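Calcium-binding EF hand family protein (Arabidopsis thaliana, PDB 6YIG) binds calcium through its N-terminal EH domain and probably acts as an adaptor of the endocytic TPLATE complex, whose EH domains bind lipids and proteins. Local coordinates at residues R19-L22 / R27-G30; G35-S40 / Y68-L73; L47-S52 / R81-E86. All blocks are in the same frame, centred on the assembly; numbering follows the deposited sequence. Where two conformers were deposited one is given.

Interaction 1: R19-L22 / R27-G30; sequences RADL and RISG. With CA (calcium ion), chain B.
The end of helix 12-20 and strand 28-29 come together with the CA atoms of D21 and I28 5.6 Å apart, and no direct bond links the two backbones. D21 is the first residue to leave helical geometry and sits at the centre of an inverse gamma turn, in which L22 N reaches A20 O in a weak bond. Its CG lies anti to the backbone N (chi1 -177°), which carries the carboxylate out to the calcium ion. D21 OD1 binds the metal at 2.3 Å, and from the other segment the backbone oxygen R27 O does so at the same length. These two oxygens, 3.1 Å from each other, are held close by the cation that both ligate. This is the canonical EF-hand calcium loop: D23, D25 and E32 complete the site, and a water 2.4 Å from the calcium stands nearly opposite D21 OD1 across the metal. D21 OD2 turns back to accept from G26 N, which fixes the rotation of the carboxylate. R27 ligates through its carbonyl; its side chain leads away from D21 and makes a cation-pi contact with F61 of strand 61-62. Beside the metal site the contact is apolar. I28 bends toward the helix end through two turned torsions (chi1 -51°, chi2 -53°), and its CD1 rests 3.7 Å from D21 CB and 3.8 Å from A20 CB. F67 of helix 64-78 packs on both A20 and I28, while the backbone of I28 pairs with L62 in the short antiparallel sheet joining the two loops.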
# COMPACT_ATOMS: atom_id res chain seq x y z
N ARG A 19 7.73 7.83 5.46
CA ARG A 19 7.23 7.73 6.82
C ARG A 19 7.18 6.28 7.30
O ARG A 19 7.42 6.00 8.48
CB ARG A 19 5.83 8.35 6.95
CG ARG A 19 5.35 8.45 8.44
CD ARG A 19 6.13 9.51 9.25
NE ARG A 19 5.86 9.44 10.69
N ALA A 20 6.84 5.36 6.41
CA ALA A 20 6.71 3.96 6.81
C ALA A 20 8.06 3.30 7.05
O ALA A 20 8.15 2.35 7.83
CB ALA A 20 5.94 3.19 5.73
N ASP A 21 9.11 3.75 6.36
CA ASP A 21 10.42 3.10 6.40
C ASP A 21 11.21 3.60 7.60
O ASP A 21 12.15 4.38 7.49
CB ASP A 21 11.17 3.35 5.10
CG ASP A 21 12.49 2.63 5.06
OD1 ASP A 21 12.67 1.70 5.89
OD2 ASP A 21 13.35 3.03 4.24
N LEU A 22 10.86 3.09 8.77
CA LEU A 22 11.36 3.68 10.00
C LEU A 22 12.88 3.58 10.12
O LEU A 22 13.50 4.42 10.78
CB LEU A 22 10.71 3.01 11.21
CG LEU A 22 9.18 3.11 11.30
CD1 LEU A 22 8.74 2.32 12.52
CD2 LEU A 22 8.72 4.54 11.37
N ARG A 27 13.32 -0.43 2.34
CA ARG A 27 12.34 -1.50 2.24
C ARG A 27 11.31 -1.34 3.35
O ARG A 27 11.64 -0.85 4.43
CB ARG A 27 12.98 -2.88 2.38
CG ARG A 27 14.19 -3.17 1.51
CD ARG A 27 14.76 -4.54 1.89
NE ARG A 27 15.33 -4.54 3.24
CZ ARG A 27 15.98 -5.57 3.76
NH1 ARG A 27 16.15 -6.68 3.06
NH2 ARG A 27 16.48 -5.50 5.00
N ILE A 28 10.08 -1.79 3.11
CA ILE A 28 9.06 -1.81 4.16
C ILE A 28 8.96 -3.25 4.67
O ILE A 28 8.51 -4.16 3.95
CB ILE A 28 7.70 -1.29 3.69
CG1 ILE A 28 7.81 0.07 3.01
CG2 ILE A 28 6.72 -1.26 4.88
CD1 ILE A 28 8.54 1.12 3.82
N SER A 29 9.36 -3.44 5.91
CA SER A 29 9.27 -4.74 6.55
C SER A 29 7.85 -5.02 7.00
O SER A 29 6.99 -4.13 7.04
CB SER A 29 10.18 -4.79 7.76
OG SER A 29 9.65 -3.95 8.77
N GLY A 30 7.59 -6.29 7.33
CA GLY A 30 6.28 -6.64 7.87
C GLY A 30 5.88 -5.79 9.06
O GLY A 30 4.76 -5.29 9.14
CA CA B . 12.62 -0.49 6.48
O HOH W 1 13.05 -2.79 6.85

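Interaction 2: G35-S40 / Y68-L73; sequences GFFQGS and YNSLRL
Helix 30-37, which leaves the calcium-binding EF-hand loop, packs here against helix 64-78 in the interior of the EH domain. Two neighbouring phenylalanines, F36 and F37, meet L71 and S70, with the CA atoms of F37 and L71 still 9.3 Å apart, so side chains alone span the gap. The methyl L71 CD2 sits at the edges of both rings, near their planes, 3.8 Å from F36 CE2 and 3.9 Å from F37 CE1. The leucine side chain crosses each phenylalanine at about a right angle. With its CG anti to the carbonyl carbon (chi1 -72°), F37 turns its ring edge to L71 and S70, while F36 CD2 stands 3.5 Å above one F37 face, offset toward the rim. In one of two conformers, S70 OG lies 3.4 Å from F37 CZ and hydrogen-bonds to F67 O; the second conformer makes this less certain. Replacing F37 by an alanine would probably open a gap beside L71 CD2 and take away the surface on which the F36 edge rests. Past the ring, F37 to S40 form a type I turn: F37 O accepts from S40 N and, in the carbonyl plane, from S40 OG at 2.8 Å.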
# COMPACT_ATOMS: atom_id res chain seq x y z
N GLY A 35 2.64 -1.36 11.50
CA GLY A 35 2.53 -0.12 12.25
C GLY A 35 1.95 1.00 11.42
O GLY A 35 1.12 1.78 11.89
N PHE A 36 2.38 1.09 10.15
CA PHE A 36 1.93 2.16 9.27
C PHE A 36 0.44 2.04 8.99
O PHE A 36 -0.31 3.01 9.10
CB PHE A 36 2.73 2.13 7.98
CG PHE A 36 2.33 3.19 7.00
CD1 PHE A 36 2.73 4.49 7.16
CD2 PHE A 36 1.53 2.88 5.93
CE1 PHE A 36 2.35 5.48 6.25
CE2 PHE A 36 1.13 3.85 5.04
CZ PHE A 36 1.56 5.14 5.19
N PHE A 37 -0.03 0.84 8.68
CA PHE A 37 -1.42 0.67 8.28
C PHE A 37 -2.37 0.61 9.45
O PHE A 37 -3.59 0.55 9.23
CB PHE A 37 -1.54 -0.56 7.38
CG PHE A 37 -0.95 -0.31 5.99
CD1 PHE A 37 -1.36 0.77 5.24
CD2 PHE A 37 0.00 -1.15 5.47
CE1 PHE A 37 -0.81 1.03 3.98
CE2 PHE A 37 0.54 -0.92 4.20
CZ PHE A 37 0.14 0.17 3.47
N GLN A 38 -1.88 0.68 10.68
CA GLN A 38 -2.79 0.92 11.80
C GLN A 38 -3.50 2.26 11.64
O GLN A 38 -4.55 2.46 12.26
CB GLN A 38 -2.03 0.83 13.11
CG GLN A 38 -1.76 -0.61 13.52
CD GLN A 38 -1.34 -0.73 14.96
OE1 GLN A 38 -0.17 -0.51 15.29
NE2 GLN A 38 -2.29 -1.10 15.83
N GLY A 39 -2.98 3.15 10.81
CA GLY A 39 -3.66 4.39 10.51
C GLY A 39 -4.62 4.36 9.34
O GLY A 39 -5.16 5.40 8.95
N SER A 40 -4.90 3.17 8.79
CA SER A 40 -5.69 3.09 7.57
C SER A 40 -7.18 2.91 7.79
O SER A 40 -7.95 3.11 6.84
CB SER A 40 -5.22 1.90 6.73
OG SER A 40 -5.62 0.70 7.34
N TYR A 68 3.96 1.09 -2.93
CA TYR A 68 3.00 1.96 -3.61
C TYR A 68 1.78 1.17 -4.03
O TYR A 68 0.64 1.66 -3.94
CB TYR A 68 3.63 2.66 -4.81
CG TYR A 68 4.65 3.75 -4.57
CD1 TYR A 68 5.24 3.97 -3.33
CD2 TYR A 68 5.05 4.53 -5.63
CE1 TYR A 68 6.21 4.94 -3.18
CE2 TYR A 68 6.01 5.50 -5.48
CZ TYR A 68 6.57 5.71 -4.24
OH TYR A 68 7.54 6.71 -4.14
N ASN A 69 1.97 -0.06 -4.50
CA ASN A 69 0.82 -0.89 -4.84
C ASN A 69 -0.02 -1.22 -3.61
O ASN A 69 -1.25 -1.23 -3.68
CB ASN A 69 1.26 -2.18 -5.54
CG ASN A 69 1.66 -1.95 -6.99
OD1 ASN A 69 1.21 -1.01 -7.63
ND2 ASN A 69 2.49 -2.82 -7.50
N SER A 70 0.62 -1.46 -2.46
CA SER A 70 -0.19 -1.69 -1.26
C SER A 70 -0.97 -0.44 -0.89
O SER A 70 -2.09 -0.55 -0.38
CB SER A 70 0.68 -2.16 -0.09
OG SER A 70 1.38 -1.10 0.55
N LEU A 71 -0.41 0.74 -1.12
CA LEU A 71 -1.13 1.99 -0.88
C LEU A 71 -2.33 2.11 -1.81
O LEU A 71 -3.42 2.55 -1.39
CB LEU A 71 -0.18 3.18 -1.07
CG LEU A 71 0.88 3.37 0.03
CD1 LEU A 71 1.90 4.43 -0.45
CD2 LEU A 71 0.30 3.70 1.38
N ARG A 72 -2.16 1.74 -3.08
CA ARG A 72 -3.27 1.78 -4.03
C ARG A 72 -4.38 0.84 -3.62
O ARG A 72 -5.56 1.19 -3.69
CB ARG A 72 -2.78 1.44 -5.44
CG ARG A 72 -1.84 2.45 -6.03
CD ARG A 72 -1.34 2.07 -7.42
NE ARG A 72 -0.47 3.14 -7.92
CZ ARG A 72 0.86 3.10 -7.91
NH1 ARG A 72 1.52 2.04 -7.51
NH2 ARG A 72 1.53 4.15 -8.33
N LEU A 73 -4.03 -0.37 -3.20
CA LEU A 73 -5.05 -1.30 -2.74
C LEU A 73 -5.75 -0.78 -1.50
O LEU A 73 -6.96 -0.99 -1.33
CB LEU A 73 -4.42 -2.66 -2.50
CG LEU A 73 -3.96 -3.39 -3.75
CD1 LEU A 73 -3.16 -4.63 -3.38
CD2 LEU A 73 -5.13 -3.74 -4.66

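Interaction 3: L47-S52 / R81-E86; sequences LAQIWS and RDLTPE
T84 OG1, next in the chain to the L83 that meets Q49 and I50, takes two backbone N-H groups at the start of helix 85-93: that of I87, and more weakly that of E86, whose N is 3.1 Å away at an N-H...O angle of 123°. T84 is thus the N-cap of this helix, with P85 as its first residue. The cap ends the extended run 81-84, from which L83 points toward helix 44-54. The backbones stay well separated, the CA atoms of Q49 and L83 being 9.2 Å apart, and side chains bridge the distance. One methyl, L83 CD1, does most of the touching. The firmer part of the contact is with I50, whose CG1 lies 4.2 Å from L83 CD1, the two side chains crossing at about a right angle. The Q49 contact is more tentative, because the glutamine was deposited in two conformers; in this one its CG is anti to the backbone N (chi1 -173°) and the chain runs out extended alongside L83, the two side chains pointing opposite ways. Q49 OE1 then comes 3.6 Å from L83 CD1. This is a van der Waals contact of an amide oxygen with an aliphatic carbon, made at the exposed margin of the contact, whereas I50 lies on the buried side. Behind I50, L73 and V74 of helix 64-78 continue the apolar packing, with S70 also touching I50, and the leucine extends the packing between that helix and helix 44-54 outward to the surface. The contact thus lays the segment that follows helix 64-78, and leads into helix 85-93, against helix 44-54 within the helical fold of the EH domain.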
# COMPACT_ATOMS: atom_id res chain seq x y z
N LEU A 47 -6.01 -6.00 5.42
CA LEU A 47 -4.60 -5.63 5.39
C LEU A 47 -3.72 -6.85 5.18
O LEU A 47 -2.70 -6.77 4.49
CB LEU A 47 -4.22 -4.90 6.67
CG LEU A 47 -4.85 -3.52 6.82
CD1 LEU A 47 -4.62 -2.98 8.22
CD2 LEU A 47 -4.31 -2.60 5.74
N ALA A 48 -4.10 -8.00 5.75
CA ALA A 48 -3.38 -9.24 5.47
C ALA A 48 -3.43 -9.58 3.98
O ALA A 48 -2.41 -9.98 3.40
CB ALA A 48 -3.96 -10.39 6.28
N GLN A 49 -4.59 -9.43 3.35
CA GLN A 49 -4.71 -9.76 1.94
C GLN A 49 -3.89 -8.80 1.09
O GLN A 49 -3.25 -9.22 0.12
CB GLN A 49 -6.18 -9.74 1.51
CG GLN A 49 -6.43 -10.23 0.09
CD GLN A 49 -7.92 -10.45 -0.20
OE1 GLN A 49 -8.55 -9.65 -0.89
NE2 GLN A 49 -8.48 -11.53 0.31
N ILE A 50 -3.87 -7.51 1.46
CA ILE A 50 -3.07 -6.53 0.74
C ILE A 50 -1.58 -6.84 0.88
O ILE A 50 -0.85 -6.80 -0.10
CB ILE A 50 -3.42 -5.11 1.24
CG1 ILE A 50 -4.81 -4.73 0.72
CG2 ILE A 50 -2.40 -4.10 0.78
CD1 ILE A 50 -5.39 -3.51 1.30
N TRP A 51 -1.14 -7.20 2.09
CA TRP A 51 0.27 -7.53 2.29
C TRP A 51 0.66 -8.72 1.43
O TRP A 51 1.68 -8.70 0.74
CB TRP A 51 0.53 -7.83 3.78
CG TRP A 51 1.91 -8.40 3.99
CD1 TRP A 51 2.25 -9.73 4.05
CD2 TRP A 51 3.14 -7.67 4.06
NE1 TRP A 51 3.60 -9.86 4.20
CE2 TRP A 51 4.18 -8.62 4.20
CE3 TRP A 51 3.47 -6.32 4.06
CZ2 TRP A 51 5.51 -8.25 4.32
CZ3 TRP A 51 4.78 -5.96 4.19
CH2 TRP A 51 5.79 -6.91 4.30
N SER A 52 -0.15 -9.79 1.47
CA SER A 52 0.12 -10.99 0.68
C SER A 52 0.25 -10.65 -0.80
O SER A 52 1.19 -11.10 -1.47
CB SER A 52 -0.99 -12.01 0.93
OG SER A 52 -0.81 -13.19 0.16
N ARG A 81 -14.80 -0.59 -1.95
CA ARG A 81 -14.87 -1.57 -3.02
C ARG A 81 -14.33 -2.89 -2.51
O ARG A 81 -13.23 -2.94 -1.95
CB ARG A 81 -14.05 -1.11 -4.23
CG ARG A 81 -14.74 -0.15 -5.15
CD ARG A 81 -14.35 -0.46 -6.60
NE ARG A 81 -14.60 0.68 -7.48
N ASP A 82 -15.08 -3.97 -2.73
CA ASP A 82 -14.57 -5.31 -2.45
C ASP A 82 -13.42 -5.61 -3.40
O ASP A 82 -13.51 -5.35 -4.60
CB ASP A 82 -15.69 -6.33 -2.62
N LEU A 83 -12.31 -6.10 -2.86
CA LEU A 83 -11.24 -6.57 -3.73
C LEU A 83 -11.75 -7.81 -4.44
O LEU A 83 -12.38 -8.69 -3.83
CB LEU A 83 -9.96 -6.88 -2.95
CG LEU A 83 -9.32 -5.71 -2.20
CD1 LEU A 83 -7.97 -6.16 -1.61
CD2 LEU A 83 -9.15 -4.46 -3.08
N THR A 84 -11.63 -7.81 -5.75
CA THR A 84 -11.87 -8.96 -6.58
C THR A 84 -10.59 -9.28 -7.33
O THR A 84 -9.69 -8.44 -7.42
CB THR A 84 -12.99 -8.74 -7.60
OG1 THR A 84 -12.46 -7.93 -8.65
CG2 THR A 84 -14.21 -8.06 -7.01
N PRO A 85 -10.47 -10.47 -7.91
CA PRO A 85 -9.27 -10.74 -8.72
C PRO A 85 -9.08 -9.73 -9.82
O PRO A 85 -7.93 -9.42 -10.17
CB PRO A 85 -9.54 -12.16 -9.25
CG PRO A 85 -10.41 -12.78 -8.14
CD PRO A 85 -11.34 -11.65 -7.77
N GLU A 86 -10.16 -9.17 -10.36
CA GLU A 86 -10.03 -8.19 -11.45
C GLU A 86 -9.50 -6.85 -10.94
O GLU A 86 -8.63 -6.23 -11.57
CB GLU A 86 -11.39 -8.01 -12.10
CG GLU A 86 -11.38 -7.43 -13.47
CD GLU A 86 -12.65 -7.79 -14.22
OE1 GLU A 86 -12.60 -7.84 -15.46
OE2 GLU A 86 -13.70 -8.04 -13.57

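The three contacts run from a metal site through the interior to the surface. Interaction 1 is buried and combines calcium coordination with a small apolar contact, whereas interaction 2, close to the centre of the chain, relies on aromatic and aliphatic packing. Interaction 3 is a thinner, partly exposed contact in which an amide joins the apolar groups. They are physically continuous: A20 CB of interaction 1 lies 3.7 Å from F36 CD1 of interaction 2, and helix 44-54 of interaction 3 packs on both helices of interaction 2, L47 on F37 and I50 on S70 and L73. W51, on the same helix, packs through its CH2 on the G30 backbone of interaction 1, bringing helix 44-54 against the calcium-binding loop.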